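Local atomic coordinates of hydrogenase maturation factor (Thermoanaerobacter tengcongensis, PDB entry 3VTH), a protein that probably transfers the carbamoyl group of carbamoyl phosphate to the C-terminal cysteine of HypE at the expense of ATP, in [NiFe]-hydrogenase maturation. Residues 488-493 against 728-733; 504-509 against 675-680; 522-527 against 686-691; 697-702 against 715-720. All blocks are in the same frame, centred on the assembly; numbering follows the deposited sequence.

Interaction 1 (488-493 against 728-733); sequences IASCMA and SKVPCN. With AP2 (phosphomethylphosphonic acid adenosyl ester), chain H.
Beside the iron and nucleotide site of the Kae1-like region, S490 of helix 483-494 faces V730 and P731 of the loop 728-733. The direct contact is slight: V730 CG2 lies 4.3 Å from S490 CB. The rest of the gap is spanned by a water. It donates one proton to S490 OG at 2.8 Å and the other to P731 O at 2.9 Å, with about 100° between the two bonds, so both its hydrogens are used. S490 OG and P731 O, themselves 4.4 Å apart, are thus linked through the water. With chi1 at 75°, OG turns back along its own helix to the carbonyl of H487, and it is also bonded to N727. Consistent with the actin-like ATPase fold, in which two subdomains close around the nucleotide, helix 483-494 and the loop probably come from different Kae1-like subdomains. Both segments adjoin iron ligands: H487 comes just before the first and D734 just after the second. At the site end of the loop, N733 CB comes within 3.2 Å of AP2 O1A, while N733 OD1 accepts from G735 N in an Asx turn. At the other end the carboxylate of E494 takes the backbone N-H groups of S728, K729 and V730, gripping the loop from the end of the same helix.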
# COMPACT_ATOMS: atom_id res chain seq x y z
N ILE A 488 -3.11 -14.16 -8.18
CA ILE A 488 -4.06 -15.05 -7.48
C ILE A 488 -3.47 -15.52 -6.14
O ILE A 488 -4.17 -15.54 -5.12
CB ILE A 488 -4.49 -16.27 -8.37
CG1 ILE A 488 -5.14 -15.81 -9.68
CG2 ILE A 488 -5.45 -17.24 -7.61
CD1 ILE A 488 -6.28 -14.77 -9.51
N ALA A 489 -2.18 -15.88 -6.15
CA ALA A 489 -1.52 -16.38 -4.94
C ALA A 489 -1.39 -15.30 -3.86
O ALA A 489 -1.43 -15.63 -2.66
CB ALA A 489 -0.14 -16.94 -5.27
N SER A 490 -1.22 -14.04 -4.26
CA SER A 490 -1.14 -12.93 -3.30
C SER A 490 -2.41 -12.86 -2.45
O SER A 490 -2.34 -12.66 -1.24
CB SER A 490 -0.82 -11.58 -3.97
OG SER A 490 -1.93 -11.01 -4.67
N CYS A 491 -3.56 -13.03 -3.10
CA CYS A 491 -4.83 -13.08 -2.38
C CYS A 491 -4.95 -14.37 -1.55
O CYS A 491 -5.34 -14.31 -0.38
CB CYS A 491 -5.99 -12.94 -3.36
SG CYS A 491 -7.60 -13.05 -2.57
N MET A 492 -4.59 -15.52 -2.12
CA MET A 492 -4.59 -16.78 -1.35
C MET A 492 -3.76 -16.67 -0.07
O MET A 492 -4.20 -17.12 0.99
CB MET A 492 -4.07 -17.94 -2.21
CG MET A 492 -4.95 -18.30 -3.40
SD MET A 492 -4.21 -19.54 -4.48
CE MET A 492 -4.32 -20.97 -3.39
N ALA A 493 -2.56 -16.10 -0.18
CA ALA A 493 -1.68 -15.85 0.96
C ALA A 493 -2.36 -15.08 2.12
O ALA A 493 -2.20 -15.46 3.28
CB ALA A 493 -0.41 -15.09 0.50
N SER A 728 -6.90 -7.51 0.18
CA SER A 728 -7.32 -6.56 1.19
C SER A 728 -6.12 -5.89 1.90
O SER A 728 -6.04 -4.68 1.99
CB SER A 728 -8.25 -7.25 2.20
OG SER A 728 -8.69 -6.33 3.20
N LYS A 729 -5.19 -6.70 2.37
CA LYS A 729 -3.99 -6.26 3.10
C LYS A 729 -2.87 -5.86 2.16
O LYS A 729 -2.01 -5.04 2.53
CB LYS A 729 -3.50 -7.41 3.99
CG LYS A 729 -4.46 -7.69 5.15
CD LYS A 729 -3.94 -8.80 6.04
CE LYS A 729 -4.74 -8.89 7.34
NZ LYS A 729 -6.20 -9.07 7.10
N VAL A 730 -2.86 -6.46 0.97
CA VAL A 730 -1.92 -6.04 -0.09
C VAL A 730 -2.78 -5.72 -1.33
O VAL A 730 -3.93 -6.13 -1.37
CB VAL A 730 -0.79 -7.09 -0.39
CG1 VAL A 730 -0.06 -7.52 0.92
CG2 VAL A 730 -1.32 -8.33 -1.15
N PRO A 731 -2.25 -4.95 -2.28
CA PRO A 731 -3.09 -4.55 -3.42
C PRO A 731 -3.37 -5.71 -4.40
O PRO A 731 -2.59 -6.68 -4.48
CB PRO A 731 -2.25 -3.46 -4.11
CG PRO A 731 -1.32 -2.93 -3.01
CD PRO A 731 -0.97 -4.21 -2.27
N CYS A 732 -4.50 -5.60 -5.12
CA CYS A 732 -4.77 -6.49 -6.23
C CYS A 732 -3.97 -6.03 -7.45
O CYS A 732 -3.83 -6.77 -8.41
CB CYS A 732 -6.29 -6.56 -6.54
SG CYS A 732 -7.01 -4.96 -7.04
N ASN A 733 -3.45 -4.80 -7.39
CA ASN A 733 -2.53 -4.32 -8.45
C ASN A 733 -1.13 -4.91 -8.26
O ASN A 733 -0.91 -5.72 -7.37
CB ASN A 733 -2.53 -2.79 -8.56
CG ASN A 733 -1.96 -2.11 -7.31
OD1 ASN A 733 -0.90 -2.49 -6.79
ND2 ASN A 733 -2.66 -1.08 -6.83
PB AP2 H . -0.02 -4.92 -15.13
O1B AP2 H . -1.22 -4.60 -15.98
O2B AP2 H . 0.02 -6.29 -14.52
O3B AP2 H . 1.27 -4.48 -15.78
C3A AP2 H . -0.21 -3.77 -13.74
PA AP2 H . -1.64 -4.10 -12.66
O1A AP2 H . -1.34 -3.15 -11.51
O2A AP2 H . -1.93 -5.55 -12.37
O5' AP2 H . -2.91 -3.57 -13.50
C5' AP2 H . -3.04 -2.17 -13.71
C4' AP2 H . -4.06 -2.01 -14.80
O4' AP2 H . -5.37 -2.30 -14.29
C3' AP2 H . -4.15 -0.59 -15.33
O3' AP2 H . -3.09 -0.33 -16.25
C2' AP2 H . -5.52 -0.62 -15.96
O2' AP2 H . -5.37 -1.22 -17.26
C1' AP2 H . -6.33 -1.54 -15.03
N9 AP2 H . -7.16 -0.65 -14.16
C8 AP2 H . -6.73 0.25 -13.24
N7 AP2 H . -7.76 0.92 -12.67
C5 AP2 H . -8.90 0.45 -13.23
C6 AP2 H . -10.35 0.73 -13.09
N6 AP2 H . -10.81 1.65 -12.21
N1 AP2 H . -11.20 0.01 -13.88
C2 AP2 H . -10.76 -0.93 -14.75
N3 AP2 H . -9.46 -1.22 -14.93
C4 AP2 H . -8.50 -0.57 -14.21
O HOH W 1 -1.68 -8.79 -6.31

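Interaction 2 (504-509 against 675-680); sequences IAYDGT and NTVVNF. With FE (Fe (III) ion), chain I; AP2 (phosphomethylphosphonic acid adenosyl ester), chain H.
Y506 reaches from strand 501-507 to helix 666-692 and touches V677 and F680. Its ring atom CE2 lies 3.9 Å from V677 CG1, the two side chains sliding past each other in opposite directions. Its OH sits 3.7 Å from F680 CE1, at the edge of the phenyl ring and near its plane. The F680 ring is folded back over its own helix, chi1 73°, which brings one face over V677 CA. I504 CG2 lies 3.6 Å above the centre of the Y506 ring, T681 OG1 hydrogen-bonds the hydroxyl, and M597 packs against Y506, V677 and F680. This is a helix lying on a sheet of the actin-like ATPase fold, and the strand leads into the iron and nucleotide site. D507 OD2 binds the iron at 2.1 Å, beside AP2 O2B and O2A; H483, H487 and D734 complete six ligands. The other oxygen, D507 OD1, is held by H484, a second-shell residue that, with the iron bond, limits the carboxylate's rotation. Past the corner at G508, T509 N gives AP2 O1B a 2.7 Å hydrogen bond at 159°; the G508 N bond to that same oxygen is weak, and T509 OG1 reaches AP2 O3B at 3.1 Å.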
# COMPACT_ATOMS: atom_id res chain seq x y z
N ILE A 504 -9.46 -15.55 -11.01
CA ILE A 504 -9.83 -14.59 -12.04
C ILE A 504 -8.82 -13.43 -11.96
O ILE A 504 -8.83 -12.65 -11.01
CB ILE A 504 -11.29 -14.12 -11.84
CG1 ILE A 504 -12.22 -15.36 -11.95
CG2 ILE A 504 -11.65 -13.02 -12.85
CD1 ILE A 504 -13.64 -15.16 -11.57
N ALA A 505 -7.92 -13.38 -12.92
CA ALA A 505 -6.82 -12.44 -12.89
C ALA A 505 -7.01 -11.45 -14.04
O ALA A 505 -6.75 -11.78 -15.21
CB ALA A 505 -5.51 -13.18 -13.01
N TYR A 506 -7.48 -10.26 -13.71
CA TYR A 506 -7.79 -9.25 -14.74
C TYR A 506 -6.85 -8.07 -14.51
O TYR A 506 -6.81 -7.52 -13.42
CB TYR A 506 -9.26 -8.79 -14.67
CG TYR A 506 -10.30 -9.79 -15.17
CD1 TYR A 506 -9.92 -11.00 -15.78
CD2 TYR A 506 -11.66 -9.50 -15.07
CE1 TYR A 506 -10.87 -11.89 -16.29
CE2 TYR A 506 -12.63 -10.38 -15.56
CZ TYR A 506 -12.22 -11.58 -16.17
OH TYR A 506 -13.16 -12.45 -16.65
N ASP A 507 -6.07 -7.71 -15.52
CA ASP A 507 -5.18 -6.54 -15.43
C ASP A 507 -4.81 -6.01 -16.81
O ASP A 507 -5.46 -6.38 -17.79
CB ASP A 507 -3.94 -6.79 -14.53
CG ASP A 507 -2.96 -7.83 -15.08
OD1 ASP A 507 -3.06 -8.29 -16.25
OD2 ASP A 507 -2.04 -8.20 -14.32
N GLY A 508 -3.80 -5.13 -16.87
CA GLY A 508 -3.37 -4.55 -18.14
C GLY A 508 -2.41 -5.40 -18.96
O GLY A 508 -2.67 -5.72 -20.14
N THR A 509 -1.26 -5.74 -18.38
CA THR A 509 -0.25 -6.51 -19.10
C THR A 509 0.54 -7.37 -18.15
O THR A 509 1.11 -6.88 -17.18
CB THR A 509 0.79 -5.61 -19.84
OG1 THR A 509 1.33 -4.65 -18.91
CG2 THR A 509 0.17 -4.88 -20.99
N ASN A 675 -21.28 -4.38 -16.72
CA ASN A 675 -22.18 -5.51 -16.44
C ASN A 675 -21.91 -6.74 -17.30
O ASN A 675 -22.06 -7.87 -16.85
CB ASN A 675 -23.65 -5.10 -16.61
CG ASN A 675 -24.12 -4.14 -15.55
OD1 ASN A 675 -23.58 -4.08 -14.43
ND2 ASN A 675 -25.15 -3.37 -15.89
N THR A 676 -21.52 -6.50 -18.55
CA THR A 676 -21.13 -7.56 -19.48
C THR A 676 -19.91 -8.35 -18.94
O THR A 676 -19.92 -9.59 -18.90
CB THR A 676 -20.82 -6.98 -20.86
OG1 THR A 676 -21.95 -6.21 -21.31
CG2 THR A 676 -20.52 -8.10 -21.88
N VAL A 677 -18.88 -7.63 -18.53
CA VAL A 677 -17.68 -8.28 -17.97
C VAL A 677 -18.09 -9.10 -16.73
O VAL A 677 -17.77 -10.28 -16.64
CB VAL A 677 -16.60 -7.26 -17.61
CG1 VAL A 677 -15.42 -7.93 -16.85
CG2 VAL A 677 -16.12 -6.54 -18.88
N VAL A 678 -18.86 -8.49 -15.83
CA VAL A 678 -19.37 -9.23 -14.67
C VAL A 678 -20.10 -10.49 -15.11
O VAL A 678 -19.81 -11.58 -14.59
CB VAL A 678 -20.27 -8.33 -13.76
CG1 VAL A 678 -21.01 -9.16 -12.68
CG2 VAL A 678 -19.41 -7.24 -13.11
N ASN A 679 -21.01 -10.36 -16.07
CA ASN A 679 -21.84 -11.48 -16.48
C ASN A 679 -21.06 -12.63 -17.11
O ASN A 679 -21.25 -13.78 -16.70
CB ASN A 679 -23.00 -11.00 -17.38
CG ASN A 679 -24.04 -10.21 -16.60
OD1 ASN A 679 -24.02 -10.19 -15.37
ND2 ASN A 679 -24.94 -9.54 -17.30
N PHE A 680 -20.17 -12.33 -18.06
CA PHE A 680 -19.40 -13.41 -18.67
C PHE A 680 -18.41 -14.08 -17.70
O PHE A 680 -18.18 -15.29 -17.79
CB PHE A 680 -18.82 -13.08 -20.07
CG PHE A 680 -17.64 -12.11 -20.11
CD1 PHE A 680 -16.44 -12.39 -19.45
CD2 PHE A 680 -17.69 -10.98 -20.92
CE1 PHE A 680 -15.35 -11.53 -19.52
CE2 PHE A 680 -16.58 -10.11 -21.01
CZ PHE A 680 -15.41 -10.39 -20.31
FE FE I . -0.68 -7.28 -12.98
PB AP2 H . -0.02 -4.92 -15.13
O1B AP2 H . -1.22 -4.60 -15.98
O2B AP2 H . 0.02 -6.29 -14.52
O3B AP2 H . 1.27 -4.48 -15.78
C3A AP2 H . -0.21 -3.77 -13.74
PA AP2 H . -1.64 -4.10 -12.66
O1A AP2 H . -1.34 -3.15 -11.51
O2A AP2 H . -1.93 -5.55 -12.37
O5' AP2 H . -2.91 -3.57 -13.50
C5' AP2 H . -3.04 -2.17 -13.71
C4' AP2 H . -4.06 -2.01 -14.80
O4' AP2 H . -5.37 -2.30 -14.29
C3' AP2 H . -4.15 -0.59 -15.33
O3' AP2 H . -3.09 -0.33 -16.25
C2' AP2 H . -5.52 -0.62 -15.96
O2' AP2 H . -5.37 -1.22 -17.26
C1' AP2 H . -6.33 -1.54 -15.03
N9 AP2 H . -7.16 -0.65 -14.16
C8 AP2 H . -6.73 0.25 -13.24
N7 AP2 H . -7.76 0.92 -12.67
C5 AP2 H . -8.90 0.45 -13.23
C6 AP2 H . -10.35 0.73 -13.09
N6 AP2 H . -10.81 1.65 -12.21
N1 AP2 H . -11.20 0.01 -13.88
C2 AP2 H . -10.76 -0.93 -14.75
N3 AP2 H . -9.46 -1.22 -14.93
C4 AP2 H . -8.50 -0.57 -14.21

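Interaction 3 (522-527 against 686-691); sequences ILVCDL and NLIRKE
I522 and V524 meet I688 without any flat group between them; the flat groups of the helix, the R689 guanidinium and the N686 amide, are engaged one turn apart on a neighbouring face. There R689 NH2 donates to N686 OD1 at 2.9 Å in a bent bond (136° at the hydrogen). The donor is tilted 28° from the amide's carbonyl plane, and the oxygen lies out of the guanidinium plane by a similar amount, so neither group presents itself squarely to the other. The guanidinium also makes a cation-pi contact with F722, and its NH1 bonds N695 and the carbonyl of S720, which leaves this arginine held from several directions.

The packing proper is carried by the two ends of one isoleucine. I688 CD1, at the tip of an extended branch (chi2 163°), presses on I522 CG2 at 3.5 Å, tighter than usual for two methyl groups. I688 CG2, the other branch, meets V524 CG2 at 3.9 Å. I522 and V524 stand two residues apart and so point from the same face of the strand, and I688 straddles them, crossing one at a slant and sliding past the other.

Around this point I533 of strand 530-542 touches both V524 and I688, while I502 of strand 501-507 touches both I522 and I688. Helix 666-692 therefore lies over three adjacent strands of the mixed sheet, while on the sheet's other side C525 packs against I488 of helix 483-494.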
# COMPACT_ATOMS: atom_id res chain seq x y z
N ILE A 522 -8.76 -16.68 -16.71
CA ILE A 522 -9.31 -17.52 -15.66
C ILE A 522 -8.43 -18.74 -15.56
O ILE A 522 -8.18 -19.45 -16.54
CB ILE A 522 -10.78 -17.99 -15.89
CG1 ILE A 522 -11.68 -16.88 -16.43
CG2 ILE A 522 -11.36 -18.60 -14.58
CD1 ILE A 522 -11.87 -15.74 -15.57
N LEU A 523 -7.92 -18.95 -14.36
CA LEU A 523 -7.05 -20.06 -14.07
C LEU A 523 -7.73 -20.98 -13.09
O LEU A 523 -8.63 -20.56 -12.35
CB LEU A 523 -5.76 -19.54 -13.43
CG LEU A 523 -5.08 -18.35 -14.09
CD1 LEU A 523 -3.82 -17.96 -13.29
CD2 LEU A 523 -4.73 -18.67 -15.57
N VAL A 524 -7.31 -22.24 -13.08
CA VAL A 524 -7.47 -23.06 -11.90
C VAL A 524 -6.07 -23.22 -11.34
O VAL A 524 -5.18 -23.73 -12.02
CB VAL A 524 -8.12 -24.41 -12.22
CG1 VAL A 524 -8.05 -25.32 -11.00
CG2 VAL A 524 -9.57 -24.21 -12.68
N CYS A 525 -5.85 -22.74 -10.12
CA CYS A 525 -4.52 -22.83 -9.54
C CYS A 525 -4.48 -23.10 -8.05
O CYS A 525 -5.44 -22.83 -7.31
CB CYS A 525 -3.70 -21.59 -9.86
SG CYS A 525 -4.46 -20.04 -9.41
N ASP A 526 -3.35 -23.64 -7.62
CA ASP A 526 -3.05 -23.71 -6.20
C ASP A 526 -1.77 -22.90 -6.01
O ASP A 526 -1.44 -22.09 -6.86
CB ASP A 526 -2.92 -25.16 -5.71
CG ASP A 526 -1.93 -25.99 -6.53
OD1 ASP A 526 -1.03 -25.43 -7.19
OD2 ASP A 526 -2.05 -27.24 -6.50
N LEU A 527 -1.03 -23.14 -4.94
CA LEU A 527 0.19 -22.37 -4.70
C LEU A 527 1.39 -22.96 -5.46
O LEU A 527 2.48 -22.42 -5.41
CB LEU A 527 0.50 -22.29 -3.20
CG LEU A 527 -0.46 -21.50 -2.28
CD1 LEU A 527 0.00 -21.58 -0.83
CD2 LEU A 527 -0.58 -20.04 -2.70
N ASN A 686 -19.07 -20.40 -13.24
CA ASN A 686 -20.08 -21.43 -13.04
C ASN A 686 -19.81 -22.67 -13.90
O ASN A 686 -19.98 -23.80 -13.43
CB ASN A 686 -21.48 -20.88 -13.32
CG ASN A 686 -22.14 -20.37 -12.06
OD1 ASN A 686 -22.59 -21.14 -11.23
ND2 ASN A 686 -22.14 -19.05 -11.89
N LEU A 687 -19.39 -22.44 -15.14
CA LEU A 687 -18.97 -23.51 -16.04
C LEU A 687 -17.84 -24.33 -15.41
O LEU A 687 -17.88 -25.55 -15.39
CB LEU A 687 -18.51 -22.94 -17.39
CG LEU A 687 -19.60 -22.58 -18.39
CD1 LEU A 687 -19.04 -21.65 -19.46
CD2 LEU A 687 -20.24 -23.84 -19.03
N ILE A 688 -16.85 -23.62 -14.86
CA ILE A 688 -15.68 -24.25 -14.27
C ILE A 688 -16.03 -25.04 -13.01
O ILE A 688 -15.59 -26.19 -12.84
CB ILE A 688 -14.56 -23.22 -14.05
CG1 ILE A 688 -14.11 -22.67 -15.41
CG2 ILE A 688 -13.38 -23.85 -13.32
CD1 ILE A 688 -13.32 -21.36 -15.32
N ARG A 689 -16.87 -24.46 -12.15
CA ARG A 689 -17.37 -25.18 -10.97
C ARG A 689 -18.11 -26.48 -11.33
O ARG A 689 -17.93 -27.51 -10.68
CB ARG A 689 -18.27 -24.27 -10.10
CG ARG A 689 -18.98 -25.00 -8.95
CD ARG A 689 -19.58 -24.04 -7.94
NE ARG A 689 -20.74 -23.34 -8.49
CZ ARG A 689 -21.50 -22.47 -7.83
NH1 ARG A 689 -21.25 -22.16 -6.55
NH2 ARG A 689 -22.52 -21.91 -8.45
N LYS A 690 -18.94 -26.42 -12.37
CA LYS A 690 -19.69 -27.59 -12.83
C LYS A 690 -18.71 -28.71 -13.26
O LYS A 690 -18.91 -29.86 -12.91
CB LYS A 690 -20.65 -27.21 -13.97
CG LYS A 690 -21.94 -28.03 -14.03
CD LYS A 690 -21.83 -29.22 -14.96
CE LYS A 690 -22.80 -30.33 -14.58
NZ LYS A 690 -22.40 -30.98 -13.29
N GLU A 691 -17.64 -28.34 -13.97
CA GLU A 691 -16.59 -29.28 -14.40
C GLU A 691 -15.75 -29.85 -13.25
O GLU A 691 -15.48 -31.05 -13.21
CB GLU A 691 -15.65 -28.62 -15.40
CG GLU A 691 -16.11 -28.62 -16.85
CD GLU A 691 -15.08 -27.99 -17.79
OE1 GLU A 691 -14.92 -26.75 -17.76
OE2 GLU A 691 -14.43 -28.74 -18.56

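Interaction 4 (697-702 against 715-720); sequences VVLSGG and EKLSLS. With AP2 (phosphomethylphosphonic acid adenosyl ester), chain H.
Strand 697-700 passes under the last turns of helix 707-719, V697 and L717 having the nearest CA atoms, 8.4 Å apart. L717 supplies the whole contact from the helix side. Its CG stands anti to the carbonyl carbon (chi1 -70°) and CD1 extends straight on, so that this one methyl is pushed toward the strand. L717 CD1 lies 3.9 Å from V697 CG1 and, more loosely, 4.3 Å from L699 CD2. The V697 and L717 side chains cross at about a right angle, and V697 and L699, two residues apart, offer the same face of the strand.

Strand 696-700, this helix and strand 723-726 form a beta-alpha-beta crossover: the two strands run parallel and adjacent, and the helix between them folds back over their sheet. F722, in the turn just before the returning strand, touches both V697 and L717, while L710, L713 and I714 of the same helix continue the cover along L699. Toward helix 666-692, K716 NZ hydrogen-bonds N679 OD1 and its charged end makes a cation-pi contact with Y682, tying the two helices together.

Beyond the strand the chain enters two glycines at the nucleotide. G702 N donates to AP2 O2A at 3.2 Å with an angle of 140° at the hydrogen, and that same oxygen also binds the iron. Having no side chain, G702 lets AP2 O5' approach its CA to 3.3 Å. N706, four residues on, bonds the nucleotide too, consistent with the glycine-rich adenosine motif of actin-like ATPases.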
# COMPACT_ATOMS: atom_id res chain seq x y z
N VAL A 697 -13.40 -18.89 -5.28
CA VAL A 697 -13.05 -18.00 -6.37
C VAL A 697 -12.21 -16.86 -5.81
O VAL A 697 -12.60 -16.21 -4.82
CB VAL A 697 -14.29 -17.38 -7.02
CG1 VAL A 697 -13.87 -16.40 -8.15
CG2 VAL A 697 -15.21 -18.47 -7.57
N VAL A 698 -11.06 -16.62 -6.44
CA VAL A 698 -10.16 -15.53 -6.07
C VAL A 698 -10.15 -14.48 -7.19
O VAL A 698 -9.97 -14.82 -8.37
CB VAL A 698 -8.71 -16.06 -5.84
CG1 VAL A 698 -7.73 -14.90 -5.66
CG2 VAL A 698 -8.65 -17.00 -4.65
N LEU A 699 -10.34 -13.22 -6.82
CA LEU A 699 -10.30 -12.12 -7.78
C LEU A 699 -9.08 -11.28 -7.50
O LEU A 699 -8.91 -10.79 -6.39
CB LEU A 699 -11.56 -11.24 -7.68
CG LEU A 699 -12.92 -11.95 -7.57
CD1 LEU A 699 -14.04 -10.94 -7.22
CD2 LEU A 699 -13.26 -12.69 -8.86
N SER A 700 -8.21 -11.13 -8.50
CA SER A 700 -7.02 -10.28 -8.32
C SER A 700 -6.55 -9.70 -9.67
O SER A 700 -7.15 -9.98 -10.70
CB SER A 700 -5.89 -11.05 -7.62
OG SER A 700 -4.88 -10.17 -7.17
N GLY A 701 -5.49 -8.90 -9.64
CA GLY A 701 -5.05 -8.18 -10.82
C GLY A 701 -5.60 -6.77 -10.72
O GLY A 701 -6.65 -6.54 -10.11
N GLY A 702 -4.90 -5.84 -11.34
CA GLY A 702 -5.20 -4.41 -11.23
C GLY A 702 -6.57 -3.96 -11.73
O GLY A 702 -7.04 -2.92 -11.31
N GLU A 715 -20.68 -10.00 -5.22
CA GLU A 715 -22.09 -10.17 -4.87
C GLU A 715 -22.74 -11.29 -5.70
O GLU A 715 -23.34 -12.21 -5.13
CB GLU A 715 -22.87 -8.87 -5.04
CG GLU A 715 -22.53 -7.79 -3.99
CD GLU A 715 -23.19 -6.45 -4.29
OE1 GLU A 715 -23.97 -6.36 -5.26
OE2 GLU A 715 -22.97 -5.49 -3.54
N LYS A 716 -22.59 -11.21 -7.02
CA LYS A 716 -23.22 -12.17 -7.93
C LYS A 716 -22.76 -13.61 -7.67
O LYS A 716 -23.58 -14.53 -7.62
CB LYS A 716 -22.98 -11.79 -9.39
CG LYS A 716 -23.94 -12.48 -10.33
CD LYS A 716 -23.76 -12.10 -11.78
CE LYS A 716 -25.03 -12.47 -12.53
NZ LYS A 716 -24.82 -12.52 -14.00
N LEU A 717 -21.45 -13.78 -7.48
CA LEU A 717 -20.86 -15.09 -7.21
C LEU A 717 -21.29 -15.61 -5.85
O LEU A 717 -21.59 -16.81 -5.71
CB LEU A 717 -19.33 -15.01 -7.31
CG LEU A 717 -18.67 -14.82 -8.68
CD1 LEU A 717 -17.20 -14.43 -8.48
CD2 LEU A 717 -18.80 -16.10 -9.52
N SER A 718 -21.31 -14.73 -4.85
CA SER A 718 -21.75 -15.09 -3.49
C SER A 718 -23.20 -15.54 -3.47
O SER A 718 -23.54 -16.49 -2.77
CB SER A 718 -21.55 -13.93 -2.50
OG SER A 718 -20.17 -13.76 -2.20
N LEU A 719 -24.05 -14.88 -4.25
CA LEU A 719 -25.46 -15.26 -4.32
C LEU A 719 -25.65 -16.63 -4.96
O LEU A 719 -26.68 -17.26 -4.76
CB LEU A 719 -26.29 -14.21 -5.07
CG LEU A 719 -26.43 -12.80 -4.48
CD1 LEU A 719 -27.14 -11.86 -5.46
CD2 LEU A 719 -27.15 -12.80 -3.13
N SER A 720 -24.65 -17.08 -5.73
CA SER A 720 -24.67 -18.41 -6.36
C SER A 720 -23.88 -19.46 -5.58
O SER A 720 -23.54 -20.53 -6.12
CB SER A 720 -24.19 -18.34 -7.80
OG SER A 720 -25.23 -17.84 -8.63
PB AP2 H . -0.02 -4.92 -15.13
O1B AP2 H . -1.22 -4.60 -15.98
O2B AP2 H . 0.02 -6.29 -14.52
O3B AP2 H . 1.27 -4.48 -15.78
C3A AP2 H . -0.21 -3.77 -13.74
PA AP2 H . -1.64 -4.10 -12.66
O1A AP2 H . -1.34 -3.15 -11.51
O2A AP2 H . -1.93 -5.55 -12.37
O5' AP2 H . -2.91 -3.57 -13.50
C5' AP2 H . -3.04 -2.17 -13.71
C4' AP2 H . -4.06 -2.01 -14.80
O4' AP2 H . -5.37 -2.30 -14.29
C3' AP2 H . -4.15 -0.59 -15.33
O3' AP2 H . -3.09 -0.33 -16.25
C2' AP2 H . -5.52 -0.62 -15.96
O2' AP2 H . -5.37 -1.22 -17.26
C1' AP2 H . -6.33 -1.54 -15.03
N9 AP2 H . -7.16 -0.65 -14.16
C8 AP2 H . -6.73 0.25 -13.24
N7 AP2 H . -7.76 0.92 -12.67
C5 AP2 H . -8.90 0.45 -13.23
C6 AP2 H . -10.35 0.73 -13.09
N6 AP2 H . -10.81 1.65 -12.21
N1 AP2 H . -11.20 0.01 -13.88
C2 AP2 H . -10.76 -0.93 -14.75
N3 AP2 H . -9.46 -1.22 -14.93
C4 AP2 H . -8.50 -0.57 -14.21

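In the fold
Three of the contacts, interactions 2, 3 and 4, gather on one face of a single mixed sheet: strands 517-525, 501-507 and 696-700 are consecutive neighbours in it, and helices 666-692 and 707-719 cover them. Interaction 2 lies 10 Å from interaction 4 and 15 Å from interaction 3, centre to centre. Interaction 1, on helix 483-494, which packs on the opposite face, encloses the other three along the chain; interactions 2 and 3 share helix 666-692 and their segments alternate, and interaction 4 follows both. Interactions 1, 2 and 4 touch the nucleotide, so strand ends and the loop 728-733 converge on the iron site; interaction 3 lies farther back, the I522 side chain about 12 Å from that of D507.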